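Local coordinates for protein dihydropteroate synthase (Mycobacterium smegmatis, PDB 6OMZ) that probably catalyses the condensation of para-aminobenzoate with 6-hydroxymethyl-7,8-dihydropterin diphosphate to form 7,8-dihydropteroate, the immediate precursor of folate derivatives, at residues Ala211-Val216 with Ala261-Trp266; Met104-Ala109 with Pro130-Val135; His157-Tyr162 with Ala199-His204; Gln60-Gly65 with Gln95-Ser100. The protein carries 1 engineered substitution. One frame throughout, in Å; residues are numbered along the deposited sequence.

How the contacts relate
All four contacts belong to one pterin-binding TIM barrel and lie in series along the chain. Contact 4 joins two neighbouring strands of the barrel wall, and its Asp63 side chain is about 5 Å from the bound pterin-6-yl-methyl-monophosphate. Contact 2 adjoins it in sequence, strand 98-102 leading into helix 106-114, with centres 19 Å apart. Contact 3 lies on the opposite side of the chain's centre from contact 4; its His157 side chain is about 8 Å from the ligand. Helix 202-210 of contact 3 is followed by helix 212-216 of contact 1, in which the Leu212 side chain is about 12 Å from the bound pterin-6-yl-methyl-monophosphate. Contacts 1 and 4 meet where Trp266 CH2 packs on Ile61 CD1 at 3.8 Å.

Contact 1 (Ala211-Val216 with Ala261-Trp266); sequences ALPDLV and AMHGAW
Val216 and Pro213, on one side of the short helix 212-216, pack against the turn His263-Ala265 that follows helix 250-262. The closest approaches are of methyl groups to backbone carbonyls. Val216 points its two branches at consecutive peptide units: CG2 lies 3.5 Å from His263 O, while CG1 reaches Gly264 O at the same separation of 3.5 Å. CG1 is anti to the backbone N (chi1 171°) and CG2 anti to the carbonyl carbon, an arrangement in which each methyl rests on a carbonyl oxygen of the turn. These are van der Waals contacts, and the segments are joined by packing alone.

A second group of contacts involves the imidazole of His263. Pro213 CG comes within 3.7 Å of His263 ND1 and also touches His263 CB, the two side chains meeting obliquely. Purely apolar packing completes the interface deeper in the protein, where Leu212 CD2 sits 4.2 Å from His263 CB and 4.3 Å from Ala265 CB.

The shape of the turn comes from a Schellman motif. Gly264 is its C-prime residue, with phi 97°, and its N bonds to Ala261 O at 3.2 Å, while Ala265 N turns back to Ala260 O. This brings the Gly264 backbone close to Val216.

Beyond the turn the chain enters strand 267-270, and Trp266 pairs through its backbone with Gln23. Helix 212-216 lies between helix 165-182, met by Leu215, and the end of helix 250-262, where Leu212 packs on Ala260; Ala261 carries the other side of that end onto helix 273-287.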
loop_
_atom_site.group_PDB
_atom_site.type_symbol
_atom_site.label_atom_id
_atom_site.label_comp_id
_atom_site.label_asym_id
_atom_site.label_seq_id
_atom_site.Cartn_x
_atom_site.Cartn_y
_atom_site.Cartn_z
ATOM N N ALA A 211 -5.101 -8.467 15.248
ATOM C CA ALA A 211 -5.525 -7.268 15.955
ATOM C C ALA A 211 -6.075 -6.203 15.020
ATOM O O ALA A 211 -6.283 -5.070 15.457
ATOM C CB ALA A 211 -4.364 -6.699 16.776
ATOM N N LEU A 212 -6.318 -6.542 13.753
ATOM C CA LEU A 212 -6.905 -5.575 12.831
ATOM C C LEU A 212 -8.167 -4.907 13.374
ATOM O O LEU A 212 -8.275 -3.678 13.236
ATOM C CB LEU A 212 -7.164 -6.249 11.471
ATOM C CG LEU A 212 -7.705 -5.383 10.330
ATOM C CD1 LEU A 212 -6.836 -4.142 10.123
ATOM C CD2 LEU A 212 -7.799 -6.209 9.039
ATOM N N PRO A 213 -9.132 -5.610 13.999
ATOM C CA PRO A 213 -10.288 -4.893 14.572
ATOM C C PRO A 213 -9.898 -3.791 15.549
ATOM O O PRO A 213 -10.543 -2.731 15.568
ATOM C CB PRO A 213 -11.075 -6.005 15.278
ATOM C CG PRO A 213 -10.712 -7.244 14.531
ATOM C CD PRO A 213 -9.278 -7.074 14.140
ATOM N N ASP A 214 -8.870 -4.026 16.373
ATOM C CA ASP A 214 -8.384 -2.990 17.288
ATOM C C ASP A 214 -7.972 -1.744 16.520
ATOM O O ASP A 214 -8.298 -0.617 16.910
ATOM C CB ASP A 214 -7.194 -3.501 18.104
ATOM C CG ASP A 214 -7.600 -4.411 19.239
ATOM O OD1 ASP A 214 -8.816 -4.619 19.440
ATOM O OD2 ASP A 214 -6.688 -4.920 19.934
ATOM N N LEU A 215 -7.241 -1.931 15.421
ATOM C CA LEU A 215 -6.772 -0.784 14.656
ATOM C C LEU A 215 -7.929 -0.126 13.907
ATOM O O LEU A 215 -8.011 1.107 13.831
ATOM C CB LEU A 215 -5.653 -1.236 13.710
ATOM C CG LEU A 215 -4.651 -0.222 13.155
ATOM C CD1 LEU A 215 -3.837 0.467 14.282
ATOM C CD2 LEU A 215 -3.714 -0.914 12.185
ATOM N N VAL A 216 -8.851 -0.935 13.372
ATOM C CA VAL A 216 -10.069 -0.395 12.768
ATOM C C VAL A 216 -10.858 0.416 13.792
ATOM O O VAL A 216 -11.439 1.466 13.476
ATOM C CB VAL A 216 -10.903 -1.548 12.171
ATOM C CG1 VAL A 216 -12.279 -1.058 11.734
ATOM C CG2 VAL A 216 -10.145 -2.170 10.991
ATOM N N ALA A 261 -11.355 -7.663 4.915
ATOM C CA ALA A 261 -12.671 -7.074 4.687
ATOM C C ALA A 261 -13.634 -7.422 5.818
ATOM O O ALA A 261 -14.385 -6.557 6.286
ATOM C CB ALA A 261 -13.238 -7.528 3.341
ATOM N N MET A 262 -13.632 -8.689 6.258
ATOM C CA MET A 262 -14.542 -9.118 7.316
ATOM C C MET A 262 -14.285 -8.373 8.618
ATOM O O MET A 262 -15.208 -8.183 9.417
ATOM C CB MET A 262 -14.414 -10.627 7.544
ATOM C CG MET A 262 -14.938 -11.475 6.377
ATOM S SD MET A 262 -14.584 -13.234 6.638
ATOM C CE MET A 262 -14.579 -13.278 8.431
ATOM N N HIS A 263 -13.048 -7.944 8.848
ATOM C CA HIS A 263 -12.677 -7.304 10.099
ATOM C C HIS A 263 -12.593 -5.786 9.986
ATOM O O HIS A 263 -12.044 -5.136 10.879
ATOM C CB HIS A 263 -11.366 -7.904 10.606
ATOM C CG HIS A 263 -11.529 -9.307 11.104
ATOM N ND1 HIS A 263 -12.290 -9.612 12.210
ATOM C CD2 HIS A 263 -11.075 -10.488 10.620
ATOM C CE1 HIS A 263 -12.274 -10.920 12.407
ATOM N NE2 HIS A 263 -11.543 -11.474 11.455
ATOM N N GLY A 264 -13.142 -5.211 8.921
ATOM C CA GLY A 264 -13.402 -3.786 8.863
ATOM C C GLY A 264 -12.365 -2.937 8.164
ATOM O O GLY A 264 -12.451 -1.703 8.254
ATOM N N ALA A 265 -11.393 -3.543 7.469
ATOM C CA ALA A 265 -10.409 -2.759 6.729
ATOM C C ALA A 265 -11.100 -1.872 5.698
ATOM O O ALA A 265 -12.056 -2.289 5.037
ATOM C CB ALA A 265 -9.395 -3.669 6.021
ATOM N N TRP A 266 -10.602 -0.640 5.571
ATOM C CA TRP A 266 -11.081 0.267 4.528
ATOM C C TRP A 266 -10.610 -0.179 3.149
ATOM O O TRP A 266 -11.347 -0.050 2.158
ATOM C CB TRP A 266 -10.597 1.697 4.825
ATOM C CG TRP A 266 -10.663 2.634 3.645
ATOM C CD1 TRP A 266 -11.748 3.364 3.227
ATOM C CD2 TRP A 266 -9.598 2.933 2.729
ATOM N NE1 TRP A 266 -11.419 4.098 2.104
ATOM C CE2 TRP A 266 -10.110 3.847 1.774
ATOM C CE3 TRP A 266 -8.261 2.520 2.625
ATOM C CZ2 TRP A 266 -9.331 4.359 0.729
ATOM C CZ3 TRP A 266 -7.483 3.028 1.572
ATOM C CH2 TRP A 266 -8.023 3.941 0.646
#

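Contact 2 (Met104-Ala109 with Pro130-Val135); sequences MHADVA and PGMAGV
Gly131, at the start of the second segment's contact, lies beside Ala106, whose CB is 3.7 Å from Gly131 C. The backbones come close here, with Ala106 CA and Met132 CA 4.6 Å apart, and the long Met132 side chain leads off between helix and strand. Asp129, just upstream, accepts from both Ala106 N and Gly131 N through its two carboxylate oxygens, linking the beginnings of the two helical regions.

Met132 supplies the long side chain of the interface. Its CG is anti to the backbone N (chi1 -170°), and bends at chi2 and chi3 carry the thioether back across the first turn of helix 106-114. SD rests 3.8 Å from Ala109 CB, in ordinary apolar contact. The terminal CE then reaches the backbone leading into that helix, 3.4 Å from Met104 C and 3.5 Å from His105 C. The same side chain touches Val120 and Asp122 of strand 119-122 and Trp143 of strand 143-146, so it lies between the helices and the sheet.

One helical turn later, Val135 directs CG2 at Ala106 CB, 3.9 Å away, and this branch also lies beside Ala106 O. The Ala106 methyl is therefore touched by Gly131, Met132 and Val135, while Ala109 meets the sulfur of Met132.

His105, the N-cap residue of helix 106-114, faces elsewhere and bonds through ND1 to Glu81. Through this packing the start of helix 106-114 meets the start of helix 132-139, two successive outer helices of the TIM barrel.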
loop_
_atom_site.group_PDB
_atom_site.type_symbol
_atom_site.label_atom_id
_atom_site.label_comp_id
_atom_site.label_asym_id
_atom_site.label_seq_id
_atom_site.Cartn_x
_atom_site.Cartn_y
_atom_site.Cartn_z
ATOM N N MET A 104 7.655 8.508 -0.786
ATOM C CA MET A 104 8.079 9.120 0.465
ATOM C C MET A 104 8.565 10.549 0.288
ATOM O O MET A 104 8.949 11.182 1.277
ATOM C CB MET A 104 9.241 8.345 1.110
ATOM C CG MET A 104 9.095 6.860 1.261
ATOM S SD MET A 104 10.630 6.208 1.988
ATOM C CE MET A 104 11.807 6.438 0.662
ATOM N N HIS A 105 8.619 11.050 -0.940
ATOM C CA HIS A 105 9.311 12.297 -1.239
ATOM C C HIS A 105 8.293 13.376 -1.578
ATOM O O HIS A 105 7.465 13.190 -2.476
ATOM C CB HIS A 105 10.300 12.074 -2.381
ATOM C CG HIS A 105 11.283 10.982 -2.095
ATOM N ND1 HIS A 105 11.459 9.895 -2.925
ATOM C CD2 HIS A 105 12.127 10.797 -1.051
ATOM C CE1 HIS A 105 12.383 9.098 -2.415
ATOM N NE2 HIS A 105 12.802 9.621 -1.276
ATOM N N ALA A 106 8.355 14.492 -0.844
ATOM C CA ALA A 106 7.320 15.514 -0.939
ATOM C C ALA A 106 7.263 16.129 -2.334
ATOM O O ALA A 106 6.174 16.402 -2.859
ATOM C CB ALA A 106 7.557 16.591 0.118
ATOM N N ASP A 107 8.423 16.362 -2.950
ATOM C CA ASP A 107 8.430 16.974 -4.274
ATOM C C ASP A 107 7.824 16.030 -5.303
ATOM O O ASP A 107 7.126 16.471 -6.229
ATOM C CB ASP A 107 9.860 17.372 -4.673
ATOM C CG ASP A 107 10.391 18.569 -3.899
ATOM O OD1 ASP A 107 9.637 19.199 -3.122
ATOM O OD2 ASP A 107 11.590 18.886 -4.082
ATOM N N VAL A 108 8.052 14.722 -5.141
ATOM C CA VAL A 108 7.443 13.740 -6.030
ATOM C C VAL A 108 5.929 13.697 -5.835
ATOM O O VAL A 108 5.169 13.676 -6.811
ATOM C CB VAL A 108 8.088 12.358 -5.817
ATOM C CG1 VAL A 108 7.372 11.308 -6.639
ATOM C CG2 VAL A 108 9.563 12.399 -6.182
ATOM N N ALA A 109 5.466 13.684 -4.578
ATOM C CA ALA A 109 4.034 13.736 -4.299
ATOM C C ALA A 109 3.396 14.950 -4.962
ATOM O O ALA A 109 2.339 14.848 -5.592
ATOM C CB ALA A 109 3.789 13.773 -2.786
ATOM N N PRO A 130 10.297 15.990 5.841
ATOM C CA PRO A 130 9.576 16.944 6.702
ATOM C C PRO A 130 8.644 17.868 5.934
ATOM O O PRO A 130 7.807 18.540 6.558
ATOM C CB PRO A 130 10.706 17.729 7.390
ATOM C CG PRO A 130 11.856 17.622 6.456
ATOM C CD PRO A 130 11.751 16.246 5.840
ATOM N N GLY A 131 8.758 17.923 4.610
ATOM C CA GLY A 131 7.856 18.706 3.792
ATOM C C GLY A 131 6.583 18.003 3.370
ATOM O O GLY A 131 5.708 18.650 2.779
ATOM N N MET A 132 6.454 16.698 3.646
ATOM C CA MET A 132 5.284 15.963 3.171
ATOM C C MET A 132 4.006 16.469 3.824
ATOM O O MET A 132 2.993 16.661 3.139
ATOM C CB MET A 132 5.453 14.467 3.426
ATOM C CG MET A 132 4.381 13.593 2.752
ATOM S SD MET A 132 4.446 13.646 0.943
ATOM C CE MET A 132 5.683 12.383 0.604
ATOM N N ALA A 133 4.025 16.699 5.143
ATOM C CA ALA A 133 2.807 17.155 5.810
ATOM C C ALA A 133 2.298 18.456 5.193
ATOM O O ALA A 133 1.090 18.621 4.982
ATOM C CB ALA A 133 3.051 17.322 7.314
ATOM N N GLY A 134 3.206 19.384 4.881
ATOM C CA GLY A 134 2.787 20.650 4.301
ATOM C C GLY A 134 2.197 20.484 2.912
ATOM O O GLY A 134 1.248 21.184 2.542
ATOM N N VAL A 135 2.748 19.562 2.124
ATOM C CA VAL A 135 2.173 19.271 0.811
ATOM C C VAL A 135 0.734 18.784 0.965
ATOM O O VAL A 135 -0.185 19.274 0.296
ATOM C CB VAL A 135 3.041 18.242 0.060
ATOM C CG1 VAL A 135 2.305 17.716 -1.164
ATOM C CG2 VAL A 135 4.369 18.853 -0.348
#

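Contact 3 (His157-Tyr162 with Ala199-His204); sequences HRVPGY and AKTAEH. With EDO (1,2-ethanediol), chain M.
Tyr162 has its CG anti to the carbonyl carbon (chi1 -52°), and His204 adopts the same arrangement (chi1 -69°), which brings the two rings together as an edge-to-face, T-shaped pair. The edge of Tyr162 is directed at the face of His204, with planes at 82° and centroids 4.9 Å apart; Tyr162 CD2 approaches His204 CE1 to 3.4 Å. Val159 CG1 meets the imidazole at its edge instead, 3.8 Å from His204 CE1.

The phenol continues past this pair to Ala199. Tyr162 OH donates to Ala199 O at 2.8 Å, tilted from the carbonyl plane, and receives a hydrogen bond from a water. Pro160 CD also lies 3.4 Å from Ala199 O, so both residues touch this oxygen. Another water links Tyr162 O with His204 NE2.

On the side of the ring plane away from Tyr162, Thr201 N donates to His204 ND1 from well out of that plane, and His204 N returns a bond of 3.0 Å to Thr201 OG1. Lys200 NZ bonds mainly to Gly195 O, Phe198 O and His147 ND1, and weakly to the water on Tyr162 OH. The reciprocal Thr201-His204 bonds form a capping box at the start of helix 202-210, against which the loop after strand 143-146 packs at the barrel's ligand-binding side.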
loop_
_atom_site.group_PDB
_atom_site.type_symbol
_atom_site.label_atom_id
_atom_site.label_comp_id
_atom_site.label_asym_id
_atom_site.label_seq_id
_atom_site.Cartn_x
_atom_site.Cartn_y
_atom_site.Cartn_z
ATOM N N HIS A 157 15.797 -1.789 7.382
ATOM C CA HIS A 157 14.895 -2.929 7.494
ATOM C C HIS A 157 15.141 -3.775 8.734
ATOM O O HIS A 157 14.451 -4.782 8.923
ATOM C CB HIS A 157 15.000 -3.821 6.250
ATOM C CG HIS A 157 14.357 -3.234 5.034
ATOM N ND1 HIS A 157 15.042 -2.436 4.145
ATOM C CD2 HIS A 157 13.087 -3.321 4.564
ATOM C CE1 HIS A 157 14.222 -2.051 3.181
ATOM N NE2 HIS A 157 13.034 -2.583 3.406
ATOM N N ARG A 158 16.111 -3.414 9.567
ATOM C CA ARG A 158 16.395 -4.210 10.752
ATOM C C ARG A 158 15.202 -4.212 11.704
ATOM O O ARG A 158 14.649 -3.160 12.043
ATOM C CB ARG A 158 17.637 -3.667 11.454
ATOM C CG ARG A 158 18.061 -4.458 12.682
ATOM C CD ARG A 158 19.438 -4.003 13.146
ATOM N NE ARG A 158 20.522 -4.601 12.361
ATOM C CZ ARG A 158 21.804 -4.280 12.499
ATOM N NH1 ARG A 158 22.166 -3.355 13.376
ATOM N NH2 ARG A 158 22.728 -4.877 11.761
ATOM N N VAL A 159 14.817 -5.399 12.154
ATOM C CA VAL A 159 13.671 -5.533 13.052
ATOM C C VAL A 159 14.028 -5.015 14.443
ATOM O O VAL A 159 14.963 -5.532 15.075
ATOM C CB VAL A 159 13.193 -6.993 13.109
ATOM C CG1 VAL A 159 12.090 -7.151 14.155
ATOM C CG2 VAL A 159 12.723 -7.439 11.726
ATOM N N PRO A 160 13.326 -4.010 14.955
ATOM C CA PRO A 160 13.615 -3.500 16.298
ATOM C C PRO A 160 13.027 -4.413 17.368
ATOM O O PRO A 160 12.332 -5.384 17.087
ATOM C CB PRO A 160 12.937 -2.128 16.303
ATOM C CG PRO A 160 11.799 -2.269 15.341
ATOM C CD PRO A 160 12.216 -3.283 14.307
ATOM N N GLY A 161 13.373 -4.100 18.610
ATOM C CA GLY A 161 12.784 -4.785 19.736
ATOM C C GLY A 161 11.480 -4.136 20.148
ATOM O O GLY A 161 11.477 -3.067 20.767
ATOM N N TYR A 162 10.364 -4.754 19.777
ATOM C CA TYR A 162 9.060 -4.350 20.288
ATOM C C TYR A 162 8.770 -5.066 21.601
ATOM O O TYR A 162 8.936 -6.285 21.690
ATOM C CB TYR A 162 7.955 -4.703 19.294
ATOM C CG TYR A 162 8.167 -4.213 17.881
ATOM C CD1 TYR A 162 7.773 -2.932 17.495
ATOM C CD2 TYR A 162 8.737 -5.041 16.925
ATOM C CE1 TYR A 162 7.960 -2.491 16.176
ATOM C CE2 TYR A 162 8.918 -4.612 15.616
ATOM C CZ TYR A 162 8.529 -3.341 15.252
ATOM O OH TYR A 162 8.721 -2.933 13.945
ATOM N N ALA A 199 10.352 -3.984 8.579
ATOM C CA ALA A 199 11.042 -4.140 9.866
ATOM C C ALA A 199 10.158 -4.887 10.858
ATOM O O ALA A 199 10.082 -4.552 12.037
ATOM C CB ALA A 199 11.500 -2.793 10.442
ATOM N N LYS A 200 9.488 -5.922 10.361
ATOM C CA LYS A 200 8.591 -6.747 11.156
ATOM C C LYS A 200 8.787 -8.199 10.745
ATOM O O LYS A 200 9.021 -8.483 9.567
ATOM C CB LYS A 200 7.120 -6.328 10.950
ATOM C CG LYS A 200 6.797 -4.892 11.440
ATOM C CD LYS A 200 5.311 -4.553 11.177
ATOM C CE LYS A 200 4.982 -3.089 11.537
ATOM N NZ LYS A 200 5.548 -2.174 10.466
ATOM N N THR A 201 8.705 -9.115 11.714
ATOM C CA THR A 201 8.773 -10.543 11.416
ATOM C C THR A 201 7.413 -11.073 10.970
ATOM O O THR A 201 6.380 -10.407 11.084
ATOM C CB THR A 201 9.214 -11.348 12.640
ATOM O OG1 THR A 201 8.145 -11.319 13.602
ATOM C CG2 THR A 201 10.492 -10.779 13.253
ATOM N N ALA A 202 7.417 -12.320 10.492
ATOM C CA ALA A 202 6.158 -12.983 10.165
ATOM C C ALA A 202 5.225 -13.019 11.370
ATOM O O ALA A 202 4.023 -12.760 11.243
ATOM C CB ALA A 202 6.429 -14.401 9.666
ATOM N N GLU A 203 5.759 -13.357 12.549
ATOM C CA GLU A 203 4.912 -13.437 13.738
ATOM C C GLU A 203 4.357 -12.070 14.129
ATOM O O GLU A 203 3.210 -11.966 14.592
ATOM C CB GLU A 203 5.695 -14.058 14.893
ATOM C CG GLU A 203 5.947 -15.547 14.724
ATOM C CD GLU A 203 7.246 -15.842 13.972
ATOM O OE1 GLU A 203 7.850 -14.903 13.397
ATOM O OE2 GLU A 203 7.673 -17.015 13.981
ATOM N N HIS A 204 5.151 -11.008 13.956
ATOM C CA HIS A 204 4.619 -9.659 14.137
ATOM C C HIS A 204 3.427 -9.414 13.216
ATOM O O HIS A 204 2.396 -8.880 13.638
ATOM C CB HIS A 204 5.705 -8.618 13.870
ATOM C CG HIS A 204 6.798 -8.594 14.893
ATOM N ND1 HIS A 204 8.071 -8.156 14.595
ATOM C CD2 HIS A 204 6.813 -8.938 16.202
ATOM C CE1 HIS A 204 8.826 -8.234 15.677
ATOM N NE2 HIS A 204 8.088 -8.710 16.666
HETATM C C1 EDO M . 14.652 -0.145 19.618
HETATM O O1 EDO M . 14.553 -1.572 19.689
HETATM C C2 EDO M . 13.416 0.438 18.934
HETATM O O2 EDO M . 12.322 0.504 19.857
HETATM O O HOH W 1 11.990 -5.545 6.921
HETATM O O HOH W 2 8.433 -1.293 11.807
HETATM O O HOH W 3 8.380 -8.639 19.580
#

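Contact 4 (Gln60-Gly65 with Gln95-Ser100). With EDO (1,2-ethanediol), chain L.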
loop_
_atom_site.group_PDB
_atom_site.type_symbol
_atom_site.label_atom_id
_atom_site.label_comp_id
_atom_site.label_asym_id
_atom_site.label_seq_id
_atom_site.Cartn_x
_atom_site.Cartn_y
_atom_site.Cartn_z
ATOM N N GLN A 60 -10.660 -0.268 -7.392
ATOM C CA GLN A 60 -11.183 1.076 -7.146
ATOM C C GLN A 60 -10.100 2.147 -7.214
ATOM O O GLN A 60 -10.384 3.298 -7.566
ATOM C CB GLN A 60 -11.842 1.147 -5.761
ATOM C CG GLN A 60 -13.231 0.546 -5.672
ATOM C CD GLN A 60 -13.241 -0.950 -5.823
ATOM O OE1 GLN A 60 -12.548 -1.666 -5.099
ATOM N NE2 GLN A 60 -14.034 -1.440 -6.771
ATOM N N ILE A 61 -8.873 1.803 -6.854
ATOM C CA ILE A 61 -7.774 2.755 -6.778
ATOM C C ILE A 61 -6.570 2.121 -7.451
ATOM O O ILE A 61 -6.314 0.929 -7.262
ATOM C CB ILE A 61 -7.434 3.118 -5.316
ATOM C CG1 ILE A 61 -8.645 3.736 -4.612
ATOM C CG2 ILE A 61 -6.206 4.058 -5.256
ATOM C CD1 ILE A 61 -8.496 3.844 -3.106
ATOM N N ILE A 62 -5.837 2.903 -8.238
ATOM C CA ILE A 62 -4.562 2.450 -8.798
ATOM C C ILE A 62 -3.448 3.178 -8.057
ATOM O O ILE A 62 -3.399 4.410 -8.066
ATOM C CB ILE A 62 -4.465 2.695 -10.308
ATOM C CG1 ILE A 62 -5.562 1.914 -11.057
ATOM C CG2 ILE A 62 -3.086 2.285 -10.795
ATOM C CD1 ILE A 62 -5.542 0.400 -10.798
ATOM N N ASP A 63 -2.566 2.410 -7.412
ATOM C CA ASP A 63 -1.437 2.941 -6.656
ATOM C C ASP A 63 -0.209 2.923 -7.568
ATOM O O ASP A 63 0.331 1.854 -7.862
ATOM C CB ASP A 63 -1.214 2.103 -5.393
ATOM C CG ASP A 63 -0.110 2.659 -4.490
ATOM O OD1 ASP A 63 -0.123 3.871 -4.187
ATOM O OD2 ASP A 63 0.758 1.875 -4.062
ATOM N N VAL A 64 0.231 4.101 -8.018
ATOM C CA VAL A 64 1.337 4.215 -8.967
ATOM C C VAL A 64 2.616 4.532 -8.199
ATOM O O VAL A 64 2.630 5.442 -7.358
ATOM C CB VAL A 64 1.036 5.283 -10.034
ATOM C CG1 VAL A 64 2.237 5.486 -10.971
ATOM C CG2 VAL A 64 -0.224 4.883 -10.843
ATOM N N GLY A 65 3.686 3.779 -8.475
ATOM C CA GLY A 65 4.970 4.011 -7.825
ATOM C C GLY A 65 6.119 3.968 -8.815
ATOM O O GLY A 65 6.036 3.329 -9.866
ATOM N N GLN A 95 -8.697 9.108 -17.789
ATOM C CA GLN A 95 -9.809 8.164 -17.863
ATOM C C GLN A 95 -10.683 8.174 -16.612
ATOM O O GLN A 95 -11.547 7.304 -16.471
ATOM C CB GLN A 95 -9.297 6.737 -18.108
ATOM C CG GLN A 95 -8.344 6.603 -19.284
ATOM C CD GLN A 95 -8.999 6.946 -20.600
ATOM O OE1 GLN A 95 -10.181 6.671 -20.810
ATOM N NE2 GLN A 95 -8.237 7.555 -21.496
ATOM N N GLY A 96 -10.487 9.130 -15.707
ATOM C CA GLY A 96 -11.333 9.218 -14.528
ATOM C C GLY A 96 -10.995 8.236 -13.428
ATOM O O GLY A 96 -11.834 7.979 -12.552
ATOM N N ILE A 97 -9.803 7.675 -13.458
ATOM C CA ILE A 97 -9.372 6.687 -12.472
ATOM C C ILE A 97 -8.877 7.398 -11.224
ATOM O O ILE A 97 -8.201 8.429 -11.308
ATOM C CB ILE A 97 -8.282 5.789 -13.083
ATOM C CG1 ILE A 97 -8.878 4.993 -14.252
ATOM C CG2 ILE A 97 -7.651 4.865 -12.023
ATOM C CD1 ILE A 97 -7.871 4.279 -15.113
ATOM N N THR A 98 -9.215 6.849 -10.052
ATOM C CA THR A 98 -8.677 7.354 -8.794
ATOM C C THR A 98 -7.290 6.776 -8.559
ATOM O O THR A 98 -7.113 5.552 -8.565
ATOM C CB THR A 98 -9.584 6.972 -7.623
ATOM O OG1 THR A 98 -10.894 7.509 -7.835
ATOM C CG2 THR A 98 -9.004 7.505 -6.320
ATOM N N ILE A 99 -6.320 7.651 -8.311
ATOM C CA ILE A 99 -4.909 7.286 -8.351
ATOM C C ILE A 99 -4.240 7.715 -7.058
ATOM O O ILE A 99 -4.374 8.870 -6.640
ATOM C CB ILE A 99 -4.196 7.940 -9.547
ATOM C CG1 ILE A 99 -4.779 7.414 -10.863
ATOM C CG2 ILE A 99 -2.677 7.688 -9.477
ATOM C CD1 ILE A 99 -4.459 8.298 -12.029
ATOM N N SER A 100 -3.501 6.801 -6.437
ATOM C CA SER A 100 -2.616 7.162 -5.341
ATOM C C SER A 100 -1.176 7.120 -5.829
ATOM O O SER A 100 -0.817 6.269 -6.652
ATOM C CB SER A 100 -2.801 6.237 -4.137
ATOM O OG SER A 100 -2.581 4.889 -4.473
HETATM C C1 EDO L . -10.894 3.340 -10.817
HETATM O O1 EDO L . -10.654 4.460 -9.958
HETATM C C2 EDO L . -12.397 3.102 -10.886
HETATM O O2 EDO L . -13.030 4.350 -11.182
HETATM O O HOH W 4 -12.937 4.991 -6.608
#
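Asp63 and Ser100 lie side by side on two adjacent parallel strands of the TIM barrel, 61-65 and 98-102, which helix 78-93 connects in a beta-alpha-beta unit. The Ser100 side chain shows how closely they are joined. Its CB lies 3.6 Å from Asp63 OD1 and also near Ile61 CG2. From there chi1 of 58° places OG between the backbone N and the carbonyl carbon, turned toward the neighbouring strand. OG touches Asp63 CA and donates to Asp63 OD1 at 2.7 Å, on the anti side of the carboxylate and somewhat out of its plane.

The other carboxylate oxygen, Asp63 OD2, forms a salt bridge with Arg269, a residue of the pterin ligand pocket. The serine bond and this salt bridge together restrain the carboxylate's rotation.

Backbone bonds bind the strands in parallel register: Ile62 N to Thr98 O, Ser100 N to Ile62 O, and Val64 N to Ser100 O, the last at 2.8 Å. On the helix-facing side, Ile62 CG1 packs 3.7 Å from Ile97 CG2, and Val64 CG2 lies against Ile99 CG2 at 4.0 Å. At the Gln60-Thr98 end, an ethanediol, probably from the crystallisation liquor, bridges the two segments: its O1 accepts from Thr98 N at 2.8 Å and donates to Gln60 O at 2.7 Å.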